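Long-range contacts in sialyltransferase 0160 (Photobacterium damselae, PDB 4R84), which probably transfers sialic acid from CMP-Neu5Ac to galactosides in alpha-2,6 linkage, using the two Rossmann-like domains of a GT-B glycosyltransferase: residues F83-L88 / L113-P118; V122-A127 / N210-I215; Q134-I139 / D323-L328. All coordinates share one frame; numbering follows the deposited sequence.

Contact 1. Residues F83-L88 / L113-P118; sequences FVAPEL and LTVVAP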
ATOM      1  N   PHE A  83      17.562  -6.605 -30.433  1.00 27.03           N
ATOM      2  CA  PHE A  83      18.144  -5.383 -29.910  1.00 31.09           C
ATOM      3  C   PHE A  83      18.602  -5.687 -28.486  1.00 28.80           C
ATOM      4  O   PHE A  83      17.779  -6.034 -27.628  1.00 26.76           O
ATOM      5  CB  PHE A  83      17.109  -4.247 -29.937  1.00 25.62           C
ATOM      6  CG  PHE A  83      17.544  -2.974 -29.253  1.00 26.18           C
ATOM      7  CD1 PHE A  83      18.180  -1.969 -29.965  1.00 28.60           C
ATOM      8  CD2 PHE A  83      17.263  -2.756 -27.901  1.00 22.60           C
ATOM      9  CE1 PHE A  83      18.554  -0.784 -29.338  1.00 26.17           C
ATOM     10  CE2 PHE A  83      17.644  -1.581 -27.268  1.00 23.36           C
ATOM     11  CZ  PHE A  83      18.281  -0.591 -27.987  1.00 30.05           C
ATOM     12  N   VAL A  84      19.907  -5.583 -28.243  1.00 27.76           N
ATOM     13  CA  VAL A  84      20.448  -5.717 -26.892  1.00 31.09           C
ATOM     14  C   VAL A  84      20.733  -4.338 -26.328  1.00 23.78           C
ATOM     15  O   VAL A  84      21.552  -3.602 -26.879  1.00 29.22           O
ATOM     16  CB  VAL A  84      21.743  -6.537 -26.859  1.00 27.57           C
ATOM     17  CG1 VAL A  84      22.250  -6.675 -25.417  1.00 28.62           C
ATOM     18  CG2 VAL A  84      21.524  -7.901 -27.497  1.00 37.77           C
ATOM     19  N   ALA A  85      20.029  -3.966 -25.261  1.00 24.54           N
ATOM     20  CA  ALA A  85      20.185  -2.636 -24.681  1.00 22.49           C
ATOM     21  C   ALA A  85      21.574  -2.429 -24.095  1.00 26.46           C
ATOM     22  O   ALA A  85      22.004  -3.184 -23.223  1.00 22.25           O
ATOM     23  CB  ALA A  85      19.120  -2.390 -23.600  1.00 21.87           C
ATOM     24  N   PRO A  86      22.273  -1.383 -24.553  1.00 22.44           N
ATOM     25  CA  PRO A  86      23.601  -1.047 -24.035  1.00 22.61           C
ATOM     26  C   PRO A  86      23.539  -0.442 -22.645  1.00 27.48           C
ATOM     27  O   PRO A  86      22.451  -0.018 -22.206  1.00 26.88           O
ATOM     28  CB  PRO A  86      24.120  -0.014 -25.040  1.00 26.72           C
ATOM     29  CG  PRO A  86      22.901   0.590 -25.614  1.00 32.26           C
ATOM     30  CD  PRO A  86      21.881  -0.509 -25.672  1.00 29.14           C
ATOM     31  N   GLU A  87      24.688  -0.390 -21.976  1.00 22.53           N
ATOM     32  CA  GLU A  87      24.812   0.312 -20.702  1.00 19.39           C
ATOM     33  C   GLU A  87      25.257   1.744 -20.969  1.00 32.09           C
ATOM     34  O   GLU A  87      26.313   1.982 -21.553  1.00 31.85           O
ATOM     35  CB  GLU A  87      25.788  -0.412 -19.764  1.00 22.06           C
ATOM     36  CG  GLU A  87      25.227  -1.732 -19.271  1.00 22.73           C
ATOM     37  CD  GLU A  87      26.270  -2.633 -18.656  1.00 27.79           C
ATOM     38  OE1 GLU A  87      27.332  -2.842 -19.269  1.00 35.08           O
ATOM     39  OE2 GLU A  87      26.020  -3.137 -17.556  1.00 29.09           O
ATOM     40  N   LEU A  88      24.416   2.689 -20.555  1.00 22.48           N
ATOM     41  CA  LEU A  88      24.547   4.088 -20.930  1.00 25.85           C
ATOM     42  C   LEU A  88      24.742   4.970 -19.708  1.00 21.91           C
ATOM     43  O   LEU A  88      24.560   4.519 -18.585  1.00 23.51           O
ATOM     44  CB  LEU A  88      23.304   4.536 -21.694  1.00 22.16           C
ATOM     45  CG  LEU A  88      22.951   3.750 -22.950  1.00 22.43           C
ATOM     46  CD1 LEU A  88      21.617   4.233 -23.500  1.00 29.18           C
ATOM     47  CD2 LEU A  88      24.051   3.880 -24.002  1.00 25.66           C
ATOM     48  N   LEU A 113      12.361   2.278 -29.055  1.00 20.17           N
ATOM     49  CA  LEU A 113      12.850   1.641 -27.849  1.00 20.23           C
ATOM     50  C   LEU A 113      13.588   2.660 -26.999  1.00 24.70           C
ATOM     51  O   LEU A 113      14.502   3.328 -27.486  1.00 26.81           O
ATOM     52  CB  LEU A 113      13.788   0.477 -28.192  1.00 20.60           C
ATOM     53  CG  LEU A 113      13.141  -0.599 -29.064  1.00 23.35           C
ATOM     54  CD1 LEU A 113      14.129  -1.756 -29.363  1.00 24.80           C
ATOM     55  CD2 LEU A 113      11.839  -1.088 -28.404  1.00 21.11           C
ATOM     56  N   THR A 114      13.223   2.766 -25.726  1.00 20.74           N
ATOM     57  CA  THR A 114      13.953   3.632 -24.824  1.00 14.36           C
ATOM     58  C   THR A 114      14.747   2.743 -23.855  1.00 18.03           C
ATOM     59  O   THR A 114      14.180   1.896 -23.167  1.00 19.87           O
ATOM     60  CB  THR A 114      13.003   4.594 -24.049  1.00 19.54           C
ATOM     61  OG1 THR A 114      12.280   5.408 -24.985  1.00 23.19           O
ATOM     62  CG2 THR A 114      13.791   5.519 -23.149  1.00 18.50           C
ATOM     63  N   VAL A 115      16.061   2.906 -23.848  1.00 17.80           N
ATOM     64  CA  VAL A 115      16.916   2.160 -22.923  1.00 14.75           C
ATOM     65  C   VAL A 115      16.885   2.831 -21.579  1.00 20.46           C
ATOM     66  O   VAL A 115      17.153   4.031 -21.472  1.00 20.10           O
ATOM     67  CB  VAL A 115      18.360   2.069 -23.449  1.00 16.99           C
ATOM     68  CG1 VAL A 115      19.293   1.451 -22.402  1.00 18.64           C
ATOM     69  CG2 VAL A 115      18.387   1.280 -24.752  1.00 17.63           C
ATOM     70  N   VAL A 116      16.512   2.061 -20.564  1.00 16.86           N
ATOM     71  CA  VAL A 116      16.313   2.605 -19.225  1.00 15.60           C
ATOM     72  C   VAL A 116      17.165   1.883 -18.206  1.00 16.49           C
ATOM     73  O   VAL A 116      17.571   0.744 -18.401  1.00 17.25           O
ATOM     74  CB  VAL A 116      14.829   2.525 -18.794  1.00 16.29           C
ATOM     75  CG1 VAL A 116      13.983   3.343 -19.775  1.00 16.99           C
ATOM     76  CG2 VAL A 116      14.358   1.085 -18.745  1.00 17.13           C
ATOM     77  N   ALA A 117      17.403   2.562 -17.092  1.00 18.82           N
ATOM     78  CA  ALA A 117      18.072   1.939 -15.967  1.00 19.91           C
ATOM     79  C   ALA A 117      17.170   0.869 -15.371  1.00 16.95           C
ATOM     80  O   ALA A 117      15.947   0.977 -15.421  1.00 18.58           O
ATOM     81  CB  ALA A 117      18.415   2.990 -14.912  1.00 17.76           C
ATOM     82  N   PRO A 118      17.765  -0.165 -14.777  1.00 16.27           N
ATOM     83  CA  PRO A 118      16.916  -1.095 -14.033  1.00 16.16           C
ATOM     84  C   PRO A 118      16.289  -0.392 -12.831  1.00 18.81           C
ATOM     85  O   PRO A 118      16.827   0.621 -12.368  1.00 17.62           O
ATOM     86  CB  PRO A 118      17.885  -2.178 -13.572  1.00 16.36           C
ATOM     87  CG  PRO A 118      19.228  -1.475 -13.521  1.00 20.59           C
ATOM     88  CD  PRO A 118      19.192  -0.524 -14.702  1.00 17.55           C
TER

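Contact 2. Residues V122-A127 / N210-I215; sequences VYIDHA and NNLPPI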
ATOM      1  N   VAL A 122      11.525  -1.183  -3.370  1.00 11.81           N
ATOM      2  CA  VAL A 122      11.848  -1.529  -1.974  1.00 13.68           C
ATOM      3  C   VAL A 122      10.627  -1.271  -1.114  1.00 15.05           C
ATOM      4  O   VAL A 122      10.105  -0.165  -1.122  1.00 15.54           O
ATOM      5  CB  VAL A 122      13.045  -0.711  -1.468  1.00 11.04           C
ATOM      6  CG1 VAL A 122      13.394  -1.049   0.003  1.00 15.39           C
ATOM      7  CG2 VAL A 122      14.264  -0.992  -2.363  1.00 12.71           C
ATOM      8  N   TYR A 123      10.185  -2.306  -0.390  1.00 13.92           N
ATOM      9  CA  TYR A 123       8.947  -2.268   0.390  1.00 13.29           C
ATOM     10  C   TYR A 123       9.248  -2.499   1.857  1.00 16.03           C
ATOM     11  O   TYR A 123       9.884  -3.480   2.197  1.00 15.60           O
ATOM     12  CB  TYR A 123       7.972  -3.341  -0.121  1.00 15.39           C
ATOM     13  CG  TYR A 123       7.532  -3.122  -1.541  1.00 14.84           C
ATOM     14  CD1 TYR A 123       8.315  -3.566  -2.622  1.00 14.15           C
ATOM     15  CD2 TYR A 123       6.359  -2.470  -1.809  1.00 15.41           C
ATOM     16  CE1 TYR A 123       7.898  -3.350  -3.937  1.00 16.58           C
ATOM     17  CE2 TYR A 123       5.929  -2.250  -3.097  1.00 13.63           C
ATOM     18  CZ  TYR A 123       6.719  -2.681  -4.162  1.00 15.97           C
ATOM     19  OH  TYR A 123       6.279  -2.459  -5.442  1.00 18.31           O
ATOM     20  N   ILE A 124       8.796  -1.586   2.725  1.00 16.24           N
ATOM     21  CA  ILE A 124       9.072  -1.702   4.155  1.00 15.35           C
ATOM     22  C   ILE A 124       7.841  -1.319   4.955  1.00 13.61           C
ATOM     23  O   ILE A 124       7.338  -0.208   4.794  1.00 16.78           O
ATOM     24  CB  ILE A 124      10.230  -0.802   4.593  1.00 15.26           C
ATOM     25  CG1 ILE A 124      11.455  -1.020   3.705  1.00 19.49           C
ATOM     26  CG2 ILE A 124      10.589  -1.070   6.076  1.00 16.92           C
ATOM     27  CD1 ILE A 124      12.419   0.137   3.739  1.00 25.69           C
ATOM     28  N   ASP A 125       7.354  -2.221   5.800  1.00 15.47           N
ATOM     29  CA  ASP A 125       6.199  -1.892   6.648  1.00 14.17           C
ATOM     30  C   ASP A 125       6.078  -2.857   7.802  1.00 17.56           C
ATOM     31  O   ASP A 125       6.379  -4.038   7.669  1.00 16.78           O
ATOM     32  CB  ASP A 125       4.900  -1.911   5.853  1.00 16.18           C
ATOM     33  CG  ASP A 125       3.692  -1.533   6.705  1.00 19.87           C
ATOM     34  OD1 ASP A 125       3.801  -0.582   7.505  1.00 21.72           O
ATOM     35  OD2 ASP A 125       2.641  -2.181   6.560  1.00 21.11           O
ATOM     36  N   HIS A 126       5.594  -2.348   8.930  1.00 19.14           N
ATOM     37  CA  HIS A 126       5.407  -3.177  10.102  1.00 19.04           C
ATOM     38  C   HIS A 126       3.923  -3.279  10.467  1.00 18.50           C
ATOM     39  O   HIS A 126       3.569  -3.949  11.425  1.00 23.82           O
ATOM     40  CB  HIS A 126       6.188  -2.608  11.288  1.00 18.86           C
ATOM     41  CG  HIS A 126       5.626  -1.323  11.815  1.00 22.94           C
ATOM     42  ND1 HIS A 126       5.733  -0.126  11.137  1.00 24.92           N
ATOM     43  CD2 HIS A 126       4.943  -1.051  12.955  1.00 24.45           C
ATOM     44  CE1 HIS A 126       5.146   0.827  11.838  1.00 28.99           C
ATOM     45  NE2 HIS A 126       4.654   0.292  12.942  1.00 23.76           N
ATOM     46  N   ALA A 127       3.069  -2.619   9.700  1.00 17.95           N
ATOM     47  CA  ALA A 127       1.636  -2.606   9.987  1.00 19.11           C
ATOM     48  C   ALA A 127       0.875  -3.503   9.000  1.00 24.24           C
ATOM     49  O   ALA A 127       1.402  -4.522   8.544  1.00 25.07           O
ATOM     50  CB  ALA A 127       1.106  -1.186   9.947  1.00 20.74           C
ATOM     51  N   ASN A 210      12.125   6.642   9.971  1.00 20.57           N
ATOM     52  CA  ASN A 210      12.866   5.525  10.553  1.00 20.75           C
ATOM     53  C   ASN A 210      13.297   4.521   9.486  1.00 25.08           C
ATOM     54  O   ASN A 210      14.220   3.740   9.708  1.00 26.15           O
ATOM     55  CB  ASN A 210      12.032   4.821  11.621  1.00 26.87           C
ATOM     56  CG  ASN A 210      11.969   5.599  12.916  1.00 37.62           C
ATOM     57  OD1 ASN A 210      12.841   6.425  13.205  1.00 39.28           O
ATOM     58  ND2 ASN A 210      10.946   5.329  13.713  1.00 31.98           N
ATOM     59  N   ASN A 211      12.624   4.532   8.336  1.00 19.58           N
ATOM     60  CA  ASN A 211      12.869   3.493   7.332  1.00 16.45           C
ATOM     61  C   ASN A 211      13.723   3.887   6.134  1.00 20.08           C
ATOM     62  O   ASN A 211      14.501   3.065   5.646  1.00 20.90           O
ATOM     63  CB  ASN A 211      11.537   2.946   6.800  1.00 19.37           C
ATOM     64  CG  ASN A 211      10.799   2.091   7.823  1.00 21.27           C
ATOM     65  OD1 ASN A 211      11.403   1.516   8.737  1.00 19.46           O
ATOM     66  ND2 ASN A 211       9.477   2.005   7.669  1.00 21.67           N
ATOM     67  N   LEU A 212      13.580   5.114   5.633  1.00 17.84           N
ATOM     68  CA  LEU A 212      14.269   5.466   4.381  1.00 17.76           C
ATOM     69  C   LEU A 212      15.680   6.055   4.549  1.00 20.84           C
ATOM     70  O   LEU A 212      16.575   5.709   3.770  1.00 21.75           O
ATOM     71  CB  LEU A 212      13.412   6.433   3.555  1.00 17.09           C
ATOM     72  CG  LEU A 212      12.025   5.891   3.164  1.00 20.96           C
ATOM     73  CD1 LEU A 212      11.359   6.784   2.116  1.00 18.55           C
ATOM     74  CD2 LEU A 212      12.113   4.461   2.637  1.00 22.05           C
ATOM     75  N   PRO A 213      15.898   6.939   5.544  1.00 21.14           N
ATOM     76  CA  PRO A 213      17.268   7.470   5.637  1.00 24.62           C
ATOM     77  C   PRO A 213      18.399   6.426   5.739  1.00 23.47           C
ATOM     78  O   PRO A 213      19.470   6.714   5.209  1.00 24.32           O
ATOM     79  CB  PRO A 213      17.219   8.343   6.895  1.00 24.64           C
ATOM     80  CG  PRO A 213      15.802   8.801   6.961  1.00 25.45           C
ATOM     81  CD  PRO A 213      14.992   7.612   6.497  1.00 21.34           C
ATOM     82  N   PRO A 214      18.190   5.268   6.410  1.00 22.77           N
ATOM     83  CA  PRO A 214      19.288   4.294   6.448  1.00 23.83           C
ATOM     84  C   PRO A 214      19.687   3.740   5.095  1.00 24.96           C
ATOM     85  O   PRO A 214      20.803   3.232   4.959  1.00 25.11           O
ATOM     86  CB  PRO A 214      18.731   3.174   7.322  1.00 23.03           C
ATOM     87  CG  PRO A 214      17.743   3.850   8.199  1.00 28.59           C
ATOM     88  CD  PRO A 214      17.107   4.877   7.331  1.00 21.87           C
ATOM     89  N   ILE A 215      18.784   3.814   4.116  1.00 23.13           N
ATOM     90  CA  ILE A 215      19.090   3.359   2.775  1.00 21.27           C
ATOM     91  C   ILE A 215      19.594   4.530   1.926  1.00 21.80           C
ATOM     92  O   ILE A 215      20.574   4.404   1.167  1.00 24.29           O
ATOM     93  CB  ILE A 215      17.858   2.731   2.091  1.00 21.41           C
ATOM     94  CG1 ILE A 215      17.346   1.538   2.906  1.00 18.13           C
ATOM     95  CG2 ILE A 215      18.219   2.311   0.654  1.00 19.15           C
ATOM     96  CD1 ILE A 215      15.940   1.053   2.478  1.00 17.58           C
TER
HETATM   97  O   HOH W   1       8.020   0.025   9.224  1.00 21.61           O

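Contact 3. Residues Q134-I139 / D323-L328; sequences QLIHII and DEFAKL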
ATOM      1  N   GLN A 134       0.529  -2.175  -0.824  1.00 16.49           N
ATOM      2  CA  GLN A 134       1.759  -2.467  -1.548  1.00 16.24           C
ATOM      3  C   GLN A 134       1.656  -3.810  -2.256  1.00 19.13           C
ATOM      4  O   GLN A 134       2.142  -3.958  -3.371  1.00 18.46           O
ATOM      5  CB  GLN A 134       2.941  -2.431  -0.582  1.00 14.32           C
ATOM      6  CG  GLN A 134       3.279  -1.006  -0.101  1.00 15.24           C
ATOM      7  CD  GLN A 134       4.186  -1.007   1.104  1.00 19.95           C
ATOM      8  OE1 GLN A 134       4.870  -1.989   1.369  1.00 18.00           O
ATOM      9  NE2 GLN A 134       4.177   0.092   1.862  1.00 18.35           N
ATOM     10  N   LEU A 135       1.016  -4.793  -1.620  1.00 18.41           N
ATOM     11  CA  LEU A 135       0.886  -6.106  -2.240  1.00 18.27           C
ATOM     12  C   LEU A 135       0.070  -6.018  -3.531  1.00 21.95           C
ATOM     13  O   LEU A 135       0.412  -6.657  -4.530  1.00 17.34           O
ATOM     14  CB  LEU A 135       0.246  -7.113  -1.284  1.00 18.37           C
ATOM     15  CG  LEU A 135       0.031  -8.509  -1.858  1.00 17.28           C
ATOM     16  CD1 LEU A 135       1.340  -9.113  -2.401  1.00 17.93           C
ATOM     17  CD2 LEU A 135      -0.562  -9.402  -0.764  1.00 17.42           C
ATOM     18  N   ILE A 136      -1.004  -5.236  -3.517  1.00 19.34           N
ATOM     19  CA  ILE A 136      -1.783  -5.042  -4.738  1.00 17.76           C
ATOM     20  C   ILE A 136      -0.913  -4.412  -5.816  1.00 21.93           C
ATOM     21  O   ILE A 136      -0.898  -4.859  -6.973  1.00 22.87           O
ATOM     22  CB  ILE A 136      -3.004  -4.137  -4.501  1.00 17.66           C
ATOM     23  CG1 ILE A 136      -3.956  -4.767  -3.480  1.00 27.37           C
ATOM     24  CG2 ILE A 136      -3.692  -3.831  -5.850  1.00 21.87           C
ATOM     25  CD1 ILE A 136      -4.773  -5.900  -4.017  1.00 39.36           C
ATOM     26  N   HIS A 137      -0.131  -3.414  -5.422  1.00 21.54           N
ATOM     27  CA  HIS A 137       0.726  -2.739  -6.388  1.00 23.84           C
ATOM     28  C   HIS A 137       1.752  -3.704  -6.989  1.00 21.82           C
ATOM     29  O   HIS A 137       2.008  -3.680  -8.207  1.00 19.81           O
ATOM     30  CB  HIS A 137       1.446  -1.558  -5.745  1.00 20.32           C
ATOM     31  CG  HIS A 137       2.412  -0.890  -6.672  1.00 24.11           C
ATOM     32  ND1 HIS A 137       2.017   0.045  -7.605  1.00 25.01           N
ATOM     33  CD2 HIS A 137       3.743  -1.068  -6.854  1.00 22.10           C
ATOM     34  CE1 HIS A 137       3.072   0.442  -8.298  1.00 28.93           C
ATOM     35  NE2 HIS A 137       4.131  -0.220  -7.861  1.00 26.27           N
ATOM     36  N   ILE A 138       2.331  -4.551  -6.138  1.00 17.94           N
ATOM     37  CA  ILE A 138       3.315  -5.549  -6.569  1.00 19.05           C
ATOM     38  C   ILE A 138       2.705  -6.515  -7.578  1.00 23.42           C
ATOM     39  O   ILE A 138       3.323  -6.859  -8.589  1.00 19.28           O
ATOM     40  CB  ILE A 138       3.881  -6.331  -5.354  1.00 14.24           C
ATOM     41  CG1 ILE A 138       4.856  -5.440  -4.580  1.00 17.10           C
ATOM     42  CG2 ILE A 138       4.580  -7.614  -5.790  1.00 19.12           C
ATOM     43  CD1 ILE A 138       5.391  -6.027  -3.262  1.00 18.85           C
ATOM     44  N   ILE A 139       1.483  -6.952  -7.313  1.00 19.04           N
ATOM     45  CA  ILE A 139       0.845  -7.898  -8.214  1.00 20.50           C
ATOM     46  C   ILE A 139       0.627  -7.262  -9.587  1.00 23.83           C
ATOM     47  O   ILE A 139       0.870  -7.904 -10.618  1.00 25.75           O
ATOM     48  CB  ILE A 139      -0.467  -8.409  -7.610  1.00 20.31           C
ATOM     49  CG1 ILE A 139      -0.141  -9.300  -6.415  1.00 17.45           C
ATOM     50  CG2 ILE A 139      -1.267  -9.213  -8.645  1.00 23.88           C
ATOM     51  CD1 ILE A 139      -1.362  -9.574  -5.522  1.00 17.50           C
ATOM     52  N   ASP A 323     -10.586   0.056  -4.196  1.00 30.79           N
ATOM     53  CA  ASP A 323     -11.212  -0.805  -5.189  1.00 36.06           C
ATOM     54  C   ASP A 323     -10.244  -1.446  -6.178  1.00 28.18           C
ATOM     55  O   ASP A 323     -10.662  -1.958  -7.214  1.00 30.02           O
ATOM     56  CB  ASP A 323     -12.267  -0.008  -5.957  1.00 43.16           C
ATOM     57  CG  ASP A 323     -11.675   1.178  -6.686  1.00 52.66           C
ATOM     58  OD1 ASP A 323     -10.521   1.551  -6.378  1.00 50.16           O
ATOM     59  OD2 ASP A 323     -12.362   1.740  -7.566  1.00 62.27           O
ATOM     60  N   GLU A 324      -8.959  -1.451  -5.865  1.00 23.57           N
ATOM     61  CA  GLU A 324      -8.001  -1.964  -6.841  1.00 28.82           C
ATOM     62  C   GLU A 324      -8.025  -3.493  -6.953  1.00 26.30           C
ATOM     63  O   GLU A 324      -7.734  -4.053  -8.015  1.00 27.40           O
ATOM     64  CB  GLU A 324      -6.596  -1.470  -6.498  1.00 28.64           C
ATOM     65  CG  GLU A 324      -6.392  -0.007  -6.852  1.00 37.09           C
ATOM     66  CD  GLU A 324      -4.953   0.446  -6.695  1.00 49.17           C
ATOM     67  OE1 GLU A 324      -4.164  -0.268  -6.041  1.00 50.60           O
ATOM     68  OE2 GLU A 324      -4.612   1.517  -7.236  1.00 48.75           O
ATOM     69  N   PHE A 325      -8.355  -4.165  -5.852  1.00 24.67           N
ATOM     70  CA  PHE A 325      -8.444  -5.623  -5.844  1.00 26.84           C
ATOM     71  C   PHE A 325      -9.409  -6.135  -6.907  1.00 25.03           C
ATOM     72  O   PHE A 325      -9.110  -7.083  -7.634  1.00 26.35           O
ATOM     73  CB  PHE A 325      -8.878  -6.113  -4.455  1.00 22.99           C
ATOM     74  CG  PHE A 325      -9.126  -7.594  -4.372  1.00 22.51           C
ATOM     75  CD1 PHE A 325      -8.084  -8.478  -4.166  1.00 22.59           C
ATOM     76  CD2 PHE A 325     -10.414  -8.097  -4.454  1.00 22.25           C
ATOM     77  CE1 PHE A 325      -8.326  -9.841  -4.060  1.00 19.68           C
ATOM     78  CE2 PHE A 325     -10.663  -9.466  -4.348  1.00 23.60           C
ATOM     79  CZ  PHE A 325      -9.625 -10.332  -4.155  1.00 22.13           C
ATOM     80  N   ALA A 326     -10.571  -5.497  -6.981  1.00 29.07           N
ATOM     81  CA  ALA A 326     -11.631  -5.917  -7.885  1.00 28.83           C
ATOM     82  C   ALA A 326     -11.245  -5.727  -9.346  1.00 35.37           C
ATOM     83  O   ALA A 326     -11.808  -6.384 -10.222  1.00 32.69           O
ATOM     84  CB  ALA A 326     -12.914  -5.156  -7.577  1.00 35.69           C
ATOM     85  N   LYS A 327     -10.290  -4.831  -9.601  1.00 31.41           N
ATOM     86  CA  LYS A 327      -9.824  -4.560 -10.963  1.00 36.78           C
ATOM     87  C   LYS A 327      -8.710  -5.526 -11.352  1.00 37.71           C
ATOM     88  O   LYS A 327      -8.301  -5.591 -12.512  1.00 38.05           O
ATOM     89  CB  LYS A 327      -9.310  -3.125 -11.099  1.00 41.00           C
ATOM     90  CG  LYS A 327     -10.314  -2.031 -10.805  1.00 48.85           C
ATOM     91  CD  LYS A 327      -9.660  -0.663 -10.990  1.00 52.51           C
ATOM     92  CE  LYS A 327     -10.518   0.458 -10.424  1.00 51.69           C
ATOM     93  NZ  LYS A 327     -11.861   0.538 -11.062  1.00 55.11           N
ATOM     94  N   LEU A 328      -8.210  -6.278 -10.378  1.00 31.96           N
ATOM     95  CA  LEU A 328      -7.247  -7.318 -10.686  1.00 26.09           C
ATOM     96  C   LEU A 328      -7.958  -8.417 -11.459  1.00 26.80           C
ATOM     97  O   LEU A 328      -9.184  -8.555 -11.384  1.00 28.28           O
ATOM     98  CB  LEU A 328      -6.605  -7.894  -9.410  1.00 25.40           C
ATOM     99  CG  LEU A 328      -5.679  -7.004  -8.570  1.00 26.12           C
ATOM    100  CD1 LEU A 328      -5.297  -7.740  -7.297  1.00 27.51           C
ATOM    101  CD2 LEU A 328      -4.421  -6.640  -9.352  1.00 24.64           C
TER

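Contact 1. Residues F83-L88 / L113-P118
The Phe83 ring meets Leu113 with a face and Val115 with an edge. Over one face sits CD1 of Leu113, 3.9 Å from the centroid and 24° off the ring normal, a CH-pi contact displaced toward the CG-CD2 side of the ring. At the edge, in the ring plane, CG2 of Val115 lies 3.7 Å from Phe83 CZ. The ring also has an edge-to-face contact with Tyr94 of strand 92-101. With CG turned anti to the backbone N (chi1 172°), Phe83 lays its ring under Leu113 CD1, and the two side chains pass in opposite senses.

Val115 is the hub, and its two methyls divide the work. CG2 faces the Phe83 edge and Ala85 CB, the latter at 3.9 Å; CG1 meets Leu88 CD1 at 3.8 Å, the Leu88 chain arriving almost perpendicular to the valine. The same CG1 lies 3.5 Å from the carbonyl oxygen Pro86 O.

Strand 81-84 pairs with strand 45-48, whereas strand 106-125 belongs to the large mixed sheet, so Phe83 of one sheet and the loop that follows pack on Leu113 and Val115 of the other, consistent with the beta-sandwich of a PKD-like domain. No hydrogen bond crosses the contact: cohesion here is apolar, and Pro86 O is buried against a methyl without a partner in the model, a cost that the surrounding apolar contacts probably offset.

Contact 2. Residues V122-A127 / N210-I215
Asn211 ND2 is gripped twice: it donates to a water at 2.9 Å, and it is hydrogen-bonded to Thr203 OG1 on the adjoining strand 197-204. The oxygen of that water also lies 3.0 Å from ND1 of His126, so one water links the residue just after the strand to Asn211. Thr203 OG1 is also bonded to Ile124 O, and Asn211 OD1 is bonded to Asn178 ND2. With both ends of the amide engaged, its rotation is fixed.

One face of that amide is covered by Ile124 CG2, which stands 3.6 Å from Asn211 CG, as close to the amide nitrogen and slightly farther from the oxygen. The methyl reaches it because CG2 is anti to the backbone N (chi1 -51° for the other branch, CG1). That other branch runs to CD1, which meets Ile215 CD1 tip to tip at 3.9 Å. Ile215 CD1 likewise faces Val122 CG1, 4.1 Å away, so one methyl from the helix serves two residues of the strand. Met183 and Ile187 of helix 181-192 and Phe201 of the neighbouring strand 197-204 extend this apolar patch.

At the last residue of the strand, Asp125 opens an Asx turn, its OD1 accepting from Ala127 N at 3.1 Å, met from above the carboxylate plane. The same OD1 is bonded to Asn204 ND2, and Asp125 OD2 is held by Ser131 OG. This is the strand-to-helix turn of a Rossmann-like beta-alpha unit. Polar bonds are thus concentrated at the strand's C-terminal end and hydrocarbon farther back, a division consistent with a firmly held turn next to the donor pocket, whose first residue follows Ala127, and with apolar packing of Ile215 on the sheet.

Contact 3. Residues Q134-I139 / D323-L328
Ile136 fills the centre of the contact with both branches of its side chain. Its CG1-CD1 arm is folded (chi2 -76°) rather than extended as in Ile139, and this bend carries CD1 to Leu328 CD1 at 3.8 Å and to Phe325 CA at 4.1 Å. The same methyl lies near the plane of the Phe325 ring, at its edge. The other branch, CG2, stands anti to the backbone N and points at Glu324, 3.6 Å from OE1 and slightly farther from CB. Glu324, extended beyond CG (chi2 -172°), sets CB and OE1 against that methyl, a contact of packing and not of charge.

One turn on, Ile139 CG2 touches Leu328 CD2 at 4.1 Å, the two side chains crossing at about a right angle. Leu328 thus spends one methyl on each isoleucine.

Phe336 of helix 330-340 packs on Ile136 and Phe325, adding to this apolar cluster. Elsewhere on helix 129-144, Gln134 and Ile138 rest on Tyr123 of strand 106-125, and Ile138 also on strand 149-154, so the helix lies between the sheet and the short, weakly bonded helix about 324-327.

How the contacts relate
Strand 106-125 supplies residues to contact 1 in the PKD-like region and to contact 2 in the sialyltransferase region, whose centres are 29 Å apart, and the helix that follows it carries contact 3. Contact 3 is as far from contact 1, with nearest atoms about 13 Å apart. Contacts 2 and 3 lie 21 Å apart between centres but touch through Tyr123, whose OH comes 3.2 Å from His137 CD2. Together they pack helices against both faces of the Rossmann-like sheet. The first residue of the CMP-3F-Neu5Ac pocket follows Ala127 directly, linking it in sequence to contact 2, and the others are spread along the chain, whereas contact 1 is remote.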